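Local atomic coordinates of uncharacterized protein (Bacteroides ovatus, PDB entry 4QEY), a protein that is of unknown function but belongs to a family classed with PLAT/LH2 and C2-like calcium-binding lipoproteins. Residues K14-Q19 against K64-T69; L28-G33 against Y55-V60; S20-D25 against A89-K94. All coordinates share one frame; numbering follows the deposited sequence.

Interaction 1 of 3, residues K14-Q19 against K64-T69. With EDO (1,2-ethanediol), chain N; EDO (1,2-ethanediol), chain L; EDO (1,2-ethanediol), chain O.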
# COMPACT_ATOMS: atom_id res chain seq x y z
N LYS A 14 4.64 -1.26 9.31
CA LYS A 14 4.26 -2.16 8.22
C LYS A 14 2.96 -1.71 7.58
O LYS A 14 2.05 -1.28 8.28
CB LYS A 14 4.11 -3.59 8.79
CG LYS A 14 3.71 -4.70 7.81
CD LYS A 14 3.59 -5.99 8.58
CE LYS A 14 3.20 -7.19 7.76
NZ LYS A 14 3.09 -8.40 8.63
N ILE A 15 2.88 -1.79 6.25
CA ILE A 15 1.67 -1.47 5.50
C ILE A 15 1.42 -2.65 4.54
O ILE A 15 2.30 -3.06 3.79
CB ILE A 15 1.71 -0.10 4.76
CG1 ILE A 15 1.85 1.08 5.77
CG2 ILE A 15 0.44 0.07 3.91
CD1 ILE A 15 1.94 2.48 5.18
N VAL A 16 0.20 -3.21 4.62
CA VAL A 16 -0.25 -4.30 3.77
C VAL A 16 -1.32 -3.75 2.82
O VAL A 16 -2.28 -3.10 3.27
CB VAL A 16 -0.75 -5.52 4.58
CG1 VAL A 16 -1.19 -6.67 3.66
CG2 VAL A 16 0.31 -6.00 5.56
N VAL A 17 -1.13 -3.98 1.52
CA VAL A 17 -2.07 -3.61 0.46
C VAL A 17 -2.65 -4.91 -0.08
O VAL A 17 -1.91 -5.85 -0.38
CB VAL A 17 -1.41 -2.71 -0.64
CG1 VAL A 17 -2.43 -2.32 -1.71
CG2 VAL A 17 -0.78 -1.46 -0.03
N GLU A 18 -3.99 -4.99 -0.13
CA GLU A 18 -4.72 -6.14 -0.66
C GLU A 18 -5.69 -5.69 -1.74
O GLU A 18 -6.31 -4.62 -1.61
CB GLU A 18 -5.47 -6.89 0.44
CG GLU A 18 -4.58 -7.72 1.35
CD GLU A 18 -5.30 -8.61 2.35
OE1 GLU A 18 -6.53 -8.48 2.52
OE2 GLU A 18 -4.61 -9.45 2.97
N GLN A 19 -5.84 -6.50 -2.80
CA GLN A 19 -6.77 -6.22 -3.88
C GLN A 19 -7.60 -7.46 -4.18
O GLN A 19 -7.12 -8.58 -4.07
CB GLN A 19 -6.06 -5.74 -5.15
CG GLN A 19 -5.08 -6.74 -5.78
CD GLN A 19 -4.59 -6.28 -7.12
OE1 GLN A 19 -5.24 -5.49 -7.80
NE2 GLN A 19 -3.44 -6.79 -7.54
N LYS A 64 -1.86 -9.57 -2.47
CA LYS A 64 -1.37 -9.00 -1.22
C LYS A 64 0.10 -8.57 -1.40
O LYS A 64 0.91 -9.33 -1.92
CB LYS A 64 -1.53 -10.04 -0.09
CG LYS A 64 -1.16 -9.60 1.32
CD LYS A 64 -1.33 -10.76 2.29
CE LYS A 64 -0.89 -10.46 3.71
NZ LYS A 64 -1.09 -11.62 4.62
N ILE A 65 0.40 -7.34 -1.00
CA ILE A 65 1.75 -6.76 -1.00
C ILE A 65 1.99 -6.22 0.38
O ILE A 65 1.15 -5.50 0.92
CB ILE A 65 2.01 -5.69 -2.11
CG1 ILE A 65 1.96 -6.32 -3.51
CG2 ILE A 65 3.36 -4.97 -1.92
CD1 ILE A 65 3.12 -7.34 -3.91
N SER A 66 3.13 -6.56 0.95
CA SER A 66 3.54 -6.12 2.27
C SER A 66 4.90 -5.45 2.22
O SER A 66 5.77 -5.84 1.45
CB SER A 66 3.57 -7.31 3.23
OG SER A 66 4.02 -6.92 4.51
N CYS A 67 5.07 -4.43 3.06
CA CYS A 67 6.32 -3.71 3.22
C CYS A 67 6.48 -3.31 4.70
O CYS A 67 5.51 -2.85 5.31
CB CYS A 67 6.38 -2.50 2.29
SG CYS A 67 8.00 -1.72 2.22
N GLN A 68 7.67 -3.53 5.28
CA GLN A 68 7.94 -3.21 6.69
C GLN A 68 9.37 -2.69 6.90
O GLN A 68 10.24 -2.94 6.08
CB GLN A 68 7.70 -4.43 7.59
CG GLN A 68 8.69 -5.58 7.37
CD GLN A 68 8.28 -6.84 8.04
OE1 GLN A 68 7.25 -7.42 7.72
NE2 GLN A 68 9.13 -7.35 8.91
N THR A 69 9.58 -2.01 8.04
CA THR A 69 10.87 -1.52 8.51
C THR A 69 11.45 -2.47 9.55
O THR A 69 10.85 -3.50 9.87
CB THR A 69 10.75 -0.09 9.10
OG1 THR A 69 9.94 -0.13 10.27
CG2 THR A 69 10.25 0.92 8.15
C1 EDO N . -10.14 -6.42 0.26
O1 EDO N . -9.60 -6.16 -1.02
C2 EDO N . -9.15 -7.35 1.01
O2 EDO N . -8.91 -8.58 0.30
C1 EDO L . -4.18 -5.42 -10.73
O1 EDO L . -5.46 -4.97 -10.39
C2 EDO L . -3.39 -4.18 -11.16
O2 EDO L . -2.06 -4.48 -11.50
C1 EDO O . -0.44 -9.12 10.82
O1 EDO O . -0.39 -9.00 9.40
C2 EDO O . 0.20 -7.86 11.41
O2 EDO O . 1.51 -7.74 10.88
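Ile15 and Val17 pair with Cys67 and Ile65 through four backbone hydrogen bonds, making 14-19 and 64-68 antiparallel neighbours at an axis distance of 4.7 Å. The Val17 pair is held by Val17 N to Ile65 O and Ile65 N to Val17 O, both 2.8 Å. In the Ile15 pair, Ile15 N reaches Cys67 O at 3.0 Å, and the return bond from Cys67 N to Ile15 O is 3.2 Å. At the non-hydrogen-bonded pair between them, Val16 with Ser66, Val16 CA lies 3.4 Å from Ile65 O.

Apolar and mixed contacts line the face that carries Lys14, Val16, Glu18, Lys64, Ser66 and Gln68. Lys14 runs beside Gln68, pointing the same way; with CG anti to the backbone N (chi1 180°) and the rest of the chain extended, its CE passes 3.4 Å from Ser66 OG. Val16 CG1 lies 3.7 Å from Lys64 CG.

Charge adds little across the strands. Glu18 lies alongside Lys64, but Glu18 OE2 stays 4.5 Å from Lys64 NZ, beyond a salt bridge, and mainly borders the lysine methylenes. Lys14 NZ donates to an ethanediol, probably from the crystallisation liquor.

On the other face Ile15, Val17, Ile65 and Cys67 look into the sandwich core, where they meet Phe32 and Ile30 of strand 26-36 and Cys78 of strand 73-84. Strand 64-68 is outermost in its four-stranded sheet; strand 13-21 continues it inward, bonding through Lys14, Val16 and Glu18 to strand 92-101.

Interaction 2 of 3, residues L28-G33 against Y55-V60. With EDO (1,2-ethanediol), chain L.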
# COMPACT_ATOMS: atom_id res chain seq x y z
N LEU A 28 -2.84 -1.41 -10.60
CA LEU A 28 -2.56 -0.96 -9.24
C LEU A 28 -1.08 -0.68 -9.14
O LEU A 28 -0.26 -1.58 -9.38
CB LEU A 28 -3.02 -1.99 -8.17
CG LEU A 28 -2.67 -1.68 -6.71
CD1 LEU A 28 -3.37 -0.40 -6.22
CD2 LEU A 28 -3.02 -2.83 -5.83
N ASN A 29 -0.73 0.59 -8.84
CA ASN A 29 0.65 1.06 -8.69
C ASN A 29 0.80 1.55 -7.28
O ASN A 29 -0.00 2.37 -6.84
CB ASN A 29 0.98 2.13 -9.72
CG ASN A 29 0.61 1.72 -11.12
OD1 ASN A 29 1.23 0.83 -11.71
ND2 ASN A 29 -0.47 2.31 -11.65
N ILE A 30 1.75 0.99 -6.53
CA ILE A 30 1.92 1.39 -5.14
C ILE A 30 3.41 1.71 -4.88
O ILE A 30 4.31 1.16 -5.50
CB ILE A 30 1.37 0.35 -4.12
CG1 ILE A 30 1.96 -1.04 -4.32
CG2 ILE A 30 -0.17 0.29 -4.19
CD1 ILE A 30 1.38 -2.19 -3.38
N ALA A 31 3.63 2.71 -4.01
CA ALA A 31 4.94 3.16 -3.60
C ALA A 31 4.99 3.26 -2.09
O ALA A 31 4.07 3.80 -1.48
CB ALA A 31 5.27 4.50 -4.25
N PHE A 32 6.04 2.70 -1.49
CA PHE A 32 6.28 2.70 -0.04
C PHE A 32 7.56 3.44 0.28
O PHE A 32 8.58 3.30 -0.43
CB PHE A 32 6.36 1.29 0.53
CG PHE A 32 5.17 0.38 0.32
CD1 PHE A 32 5.07 -0.39 -0.83
CD2 PHE A 32 4.23 0.20 1.33
CE1 PHE A 32 4.01 -1.29 -1.00
CE2 PHE A 32 3.18 -0.71 1.17
CZ PHE A 32 3.08 -1.46 0.01
N GLY A 33 7.49 4.22 1.34
CA GLY A 33 8.60 5.00 1.87
C GLY A 33 8.53 4.97 3.38
O GLY A 33 7.43 4.95 3.94
N TYR A 55 10.26 1.23 -2.00
CA TYR A 55 9.68 0.06 -2.63
C TYR A 55 8.52 0.50 -3.52
O TYR A 55 7.50 0.99 -3.06
CB TYR A 55 9.26 -0.97 -1.57
CG TYR A 55 8.71 -2.26 -2.13
CD1 TYR A 55 9.40 -2.97 -3.10
CD2 TYR A 55 7.57 -2.85 -1.57
CE1 TYR A 55 8.91 -4.17 -3.61
CE2 TYR A 55 7.10 -4.07 -2.03
CZ TYR A 55 7.77 -4.73 -3.04
OH TYR A 55 7.30 -5.94 -3.51
N LEU A 56 8.75 0.40 -4.82
CA LEU A 56 7.82 0.79 -5.87
C LEU A 56 7.40 -0.44 -6.69
O LEU A 56 8.25 -1.13 -7.24
CB LEU A 56 8.46 1.86 -6.78
CG LEU A 56 8.46 3.34 -6.30
CD1 LEU A 56 9.18 3.58 -4.94
CD2 LEU A 56 9.15 4.22 -7.31
N VAL A 57 6.09 -0.75 -6.70
CA VAL A 57 5.54 -1.88 -7.46
C VAL A 57 4.55 -1.33 -8.50
O VAL A 57 3.48 -0.82 -8.13
CB VAL A 57 4.88 -2.95 -6.56
CG1 VAL A 57 4.64 -4.25 -7.33
CG2 VAL A 57 5.72 -3.24 -5.32
N ASN A 58 4.89 -1.44 -9.78
CA ASN A 58 3.98 -1.04 -10.86
C ASN A 58 3.18 -2.24 -11.31
O ASN A 58 3.74 -3.34 -11.38
CB ASN A 58 4.74 -0.43 -12.05
CG ASN A 58 5.32 0.93 -11.79
OD1 ASN A 58 4.73 1.78 -11.10
ND2 ASN A 58 6.43 1.20 -12.43
N LYS A 59 1.87 -2.04 -11.57
CA LYS A 59 0.93 -3.07 -12.04
C LYS A 59 1.05 -4.35 -11.17
O LYS A 59 1.44 -5.41 -11.65
CB LYS A 59 1.15 -3.39 -13.54
CG LYS A 59 0.99 -2.17 -14.43
CD LYS A 59 1.46 -2.37 -15.87
CE LYS A 59 1.25 -1.09 -16.65
NZ LYS A 59 1.80 -1.16 -18.02
N VAL A 60 0.72 -4.20 -9.87
CA VAL A 60 0.71 -5.25 -8.84
C VAL A 60 -0.16 -6.43 -9.33
O VAL A 60 -1.33 -6.23 -9.62
CB VAL A 60 0.22 -4.71 -7.48
CG1 VAL A 60 0.14 -5.81 -6.44
CG2 VAL A 60 1.10 -3.57 -6.99
C1 EDO L . -4.18 -5.42 -10.73
O1 EDO L . -5.46 -4.97 -10.39
C2 EDO L . -3.39 -4.18 -11.16
O2 EDO L . -2.06 -4.48 -11.50
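Ile30 and Val60 belong to the tightly packed inner face: Ile30 CG1 lies 3.8 Å from Val60 CG2, the two side chains crossing at about a right angle. Ile30 CG1 sits between its backbone N and carbonyl carbon (chi1 55°), which brings it to Val57 CB and to the valine. Leu28 runs beside Val60, whose N donates to Leu28 O at 2.8 Å, and at the far end Phe32 CD1 touches Tyr55 CD2 at 3.6 Å. Those two rings are nearly parallel, 21° apart, but slid so far that they barely overlap, while Tyr55 O lies at the phenylalanine's edge. Reciprocal backbone bonds join Ile30 with Val57 and Phe32 with Tyr55.

The opposite face is looser. Ala31 CB merely meets Leu56 CG, and Asn58 and Lys59 are exposed at the turn after strand 55-57. Here Asn29 OD1 accepts Lys59 N at 2.9 Å, the donor tilted 33° from the amide plane, while its ND2 bonds Ser81 OG of the neighbouring strand 73-84.

Backbone bonds thus fix the edge strand, the asparagine amide carries the pairing round the turn, and the inner face, where Ile30 and Phe32 meet Val17, is consistent with a largely apolar interface between the sheets.

Interaction 3 of 3, residues S20-D25 against A89-K94; sequences SGNTDD and AGKKLK. With EDO (1,2-ethanediol), chain N; EDO (1,2-ethanediol), chain L; EDO (1,2-ethanediol), chain M.
Asn22 N donates to Lys92 O at 2.8 Å, the shortest bond between 20-25 and 89-94. The same residue also works in the other direction: its OD1 accepts Lys92 N at 2.9 Å, in the plane of the amide and on a lone pair. CG stands anti to the carbonyl carbon (chi1 -60°), beside the backbone N, so that the side-chain oxygen takes the place a strand carbonyl would have and Lys92 is gripped at both N and O. Replacing Asn22 by alanine removes OD1 and would probably leave Lys92 N without this acceptor, loosening the end of the pairing.

Before it, Ser20 and Lys94 form a regular hydrogen-bonded antiparallel pair, with Lys94 N to Ser20 O at 2.9 Å. Gly21 follows with backbone angles that suit glycine, and a side chain there would run into Lys92 O. Asn22 is the centre of an inverse gamma turn, closed by a weak bond from Thr23 N to Gly21 O. The chain thus leaves strand 13-21, at one end of the beta-sandwich, and heads for strand 26-36 of the other sheet.

Packing is modest. Leu93 CD1 lies 3.7 Å from Thr23 CG2, the two side chains crossing at about a right angle; it also borders Ser20 O. Lys91, bent at chi2 (-66°), passes its CD 3.3 Å from Asp25 OD2 and reaches it with NZ in a long salt bridge of 3.8 Å. Lys91 N also bonds Thr115 OG1, and the Lys92 side chain touches Glu112 and Ile114 of strand 104-114.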
# COMPACT_ATOMS: atom_id res chain seq x y z
N SER A 20 -8.86 -7.25 -4.58
CA SER A 20 -9.78 -8.32 -4.97
C SER A 20 -10.77 -7.75 -6.00
O SER A 20 -10.85 -6.54 -6.18
CB SER A 20 -10.49 -8.93 -3.76
OG SER A 20 -11.33 -8.02 -3.06
N GLY A 21 -11.48 -8.64 -6.68
CA GLY A 21 -12.45 -8.26 -7.70
C GLY A 21 -11.92 -8.51 -9.09
O GLY A 21 -11.20 -9.50 -9.32
N ASN A 22 -12.25 -7.60 -10.01
CA ASN A 22 -11.85 -7.67 -11.41
C ASN A 22 -10.46 -7.10 -11.56
O ASN A 22 -10.28 -6.11 -12.25
CB ASN A 22 -12.86 -6.90 -12.26
CG ASN A 22 -14.26 -7.44 -12.18
OD1 ASN A 22 -15.19 -6.72 -11.85
ND2 ASN A 22 -14.44 -8.72 -12.43
N THR A 23 -9.47 -7.75 -10.92
CA THR A 23 -8.08 -7.29 -10.84
C THR A 23 -7.42 -7.19 -12.24
O THR A 23 -6.51 -6.39 -12.42
CB THR A 23 -7.24 -8.21 -9.91
OG1 THR A 23 -7.36 -9.55 -10.39
CG2 THR A 23 -7.65 -8.11 -8.44
N ASP A 24 -7.91 -7.93 -13.22
CA ASP A 24 -7.36 -7.91 -14.57
C ASP A 24 -7.77 -6.64 -15.35
O ASP A 24 -7.12 -6.30 -16.35
CB ASP A 24 -7.81 -9.15 -15.35
CG ASP A 24 -7.26 -10.47 -14.81
OD1 ASP A 24 -6.29 -10.43 -14.00
OD2 ASP A 24 -7.76 -11.54 -15.22
N ASP A 25 -8.82 -5.93 -14.89
CA ASP A 25 -9.36 -4.75 -15.56
C ASP A 25 -8.85 -3.42 -14.95
O ASP A 25 -9.34 -2.35 -15.31
CB ASP A 25 -10.90 -4.79 -15.47
CG ASP A 25 -11.48 -5.96 -16.23
OD1 ASP A 25 -11.13 -6.14 -17.41
OD2 ASP A 25 -12.30 -6.69 -15.64
N ALA A 89 -18.31 -0.91 -18.39
CA ALA A 89 -18.79 -0.33 -17.13
C ALA A 89 -19.18 -1.43 -16.14
O ALA A 89 -19.62 -2.51 -16.55
CB ALA A 89 -19.97 0.59 -17.38
N GLY A 90 -18.99 -1.16 -14.85
CA GLY A 90 -19.35 -2.08 -13.79
C GLY A 90 -18.27 -3.02 -13.29
O GLY A 90 -18.57 -3.89 -12.47
N LYS A 91 -17.03 -2.89 -13.80
CA LYS A 91 -15.89 -3.69 -13.33
C LYS A 91 -15.46 -3.12 -11.98
O LYS A 91 -15.32 -1.91 -11.85
CB LYS A 91 -14.74 -3.70 -14.35
CG LYS A 91 -15.11 -4.31 -15.72
CD LYS A 91 -15.43 -5.80 -15.64
CE LYS A 91 -15.52 -6.43 -17.00
NZ LYS A 91 -15.67 -7.91 -16.90
N LYS A 92 -15.34 -3.97 -10.96
CA LYS A 92 -15.05 -3.53 -9.61
C LYS A 92 -13.70 -4.00 -9.10
O LYS A 92 -13.29 -5.14 -9.34
CB LYS A 92 -16.13 -4.01 -8.61
CG LYS A 92 -17.56 -3.56 -8.90
CD LYS A 92 -18.54 -4.01 -7.83
CE LYS A 92 -19.94 -3.51 -8.10
NZ LYS A 92 -20.88 -3.82 -7.00
N LEU A 93 -13.04 -3.12 -8.34
CA LEU A 93 -11.80 -3.40 -7.64
C LEU A 93 -11.96 -2.99 -6.21
O LEU A 93 -12.36 -1.87 -5.93
CB LEU A 93 -10.55 -2.74 -8.25
CG LEU A 93 -9.21 -3.27 -7.69
CD1 LEU A 93 -8.89 -4.64 -8.25
CD2 LEU A 93 -8.07 -2.35 -8.00
N LYS A 94 -11.65 -3.91 -5.30
CA LYS A 94 -11.66 -3.68 -3.86
C LYS A 94 -10.24 -3.58 -3.39
O LYS A 94 -9.42 -4.45 -3.70
CB LYS A 94 -12.42 -4.80 -3.12
CG LYS A 94 -13.81 -4.51 -2.66
CD LYS A 94 -14.24 -5.63 -1.73
CE LYS A 94 -15.69 -5.56 -1.35
NZ LYS A 94 -16.12 -6.76 -0.58
C1 EDO N . -10.14 -6.42 0.26
O1 EDO N . -9.60 -6.16 -1.02
C2 EDO N . -9.15 -7.35 1.01
O2 EDO N . -8.91 -8.58 0.30
C1 EDO L . -4.18 -5.42 -10.73
O1 EDO L . -5.46 -4.97 -10.39
C2 EDO L . -3.39 -4.18 -11.16
O2 EDO L . -2.06 -4.48 -11.50
C1 EDO M . -3.31 -6.73 -14.07
O1 EDO M . -4.41 -5.95 -14.53
C2 EDO M . -1.95 -6.18 -14.60
O2 EDO M . -1.74 -4.85 -14.14

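How the interactions relate
From the N terminus, strand 13-21 serves two contacts in turn: its first part pairs with 64-68 in interaction 1, its end and the following loop with 89-94 in interaction 3. The chain then crosses to the other sheet, where 28-33 meets 55-60 in interaction 2, the shortest loop, lying within both of the longer ones. Interactions 1 and 3 cross, since 20-25 falls before 64-69 and 89-94 after it. They join strands 64-68, 13-21 and 92-101 of one sheet, whereas interaction 2 joins outermost strand 55-57 to strand 26-36 of the other. A probable Gln19 NE2 to Val60 O hydrogen bond ties strand 13-21 to the loop after 55-57, where Val60 also packs on Ile65.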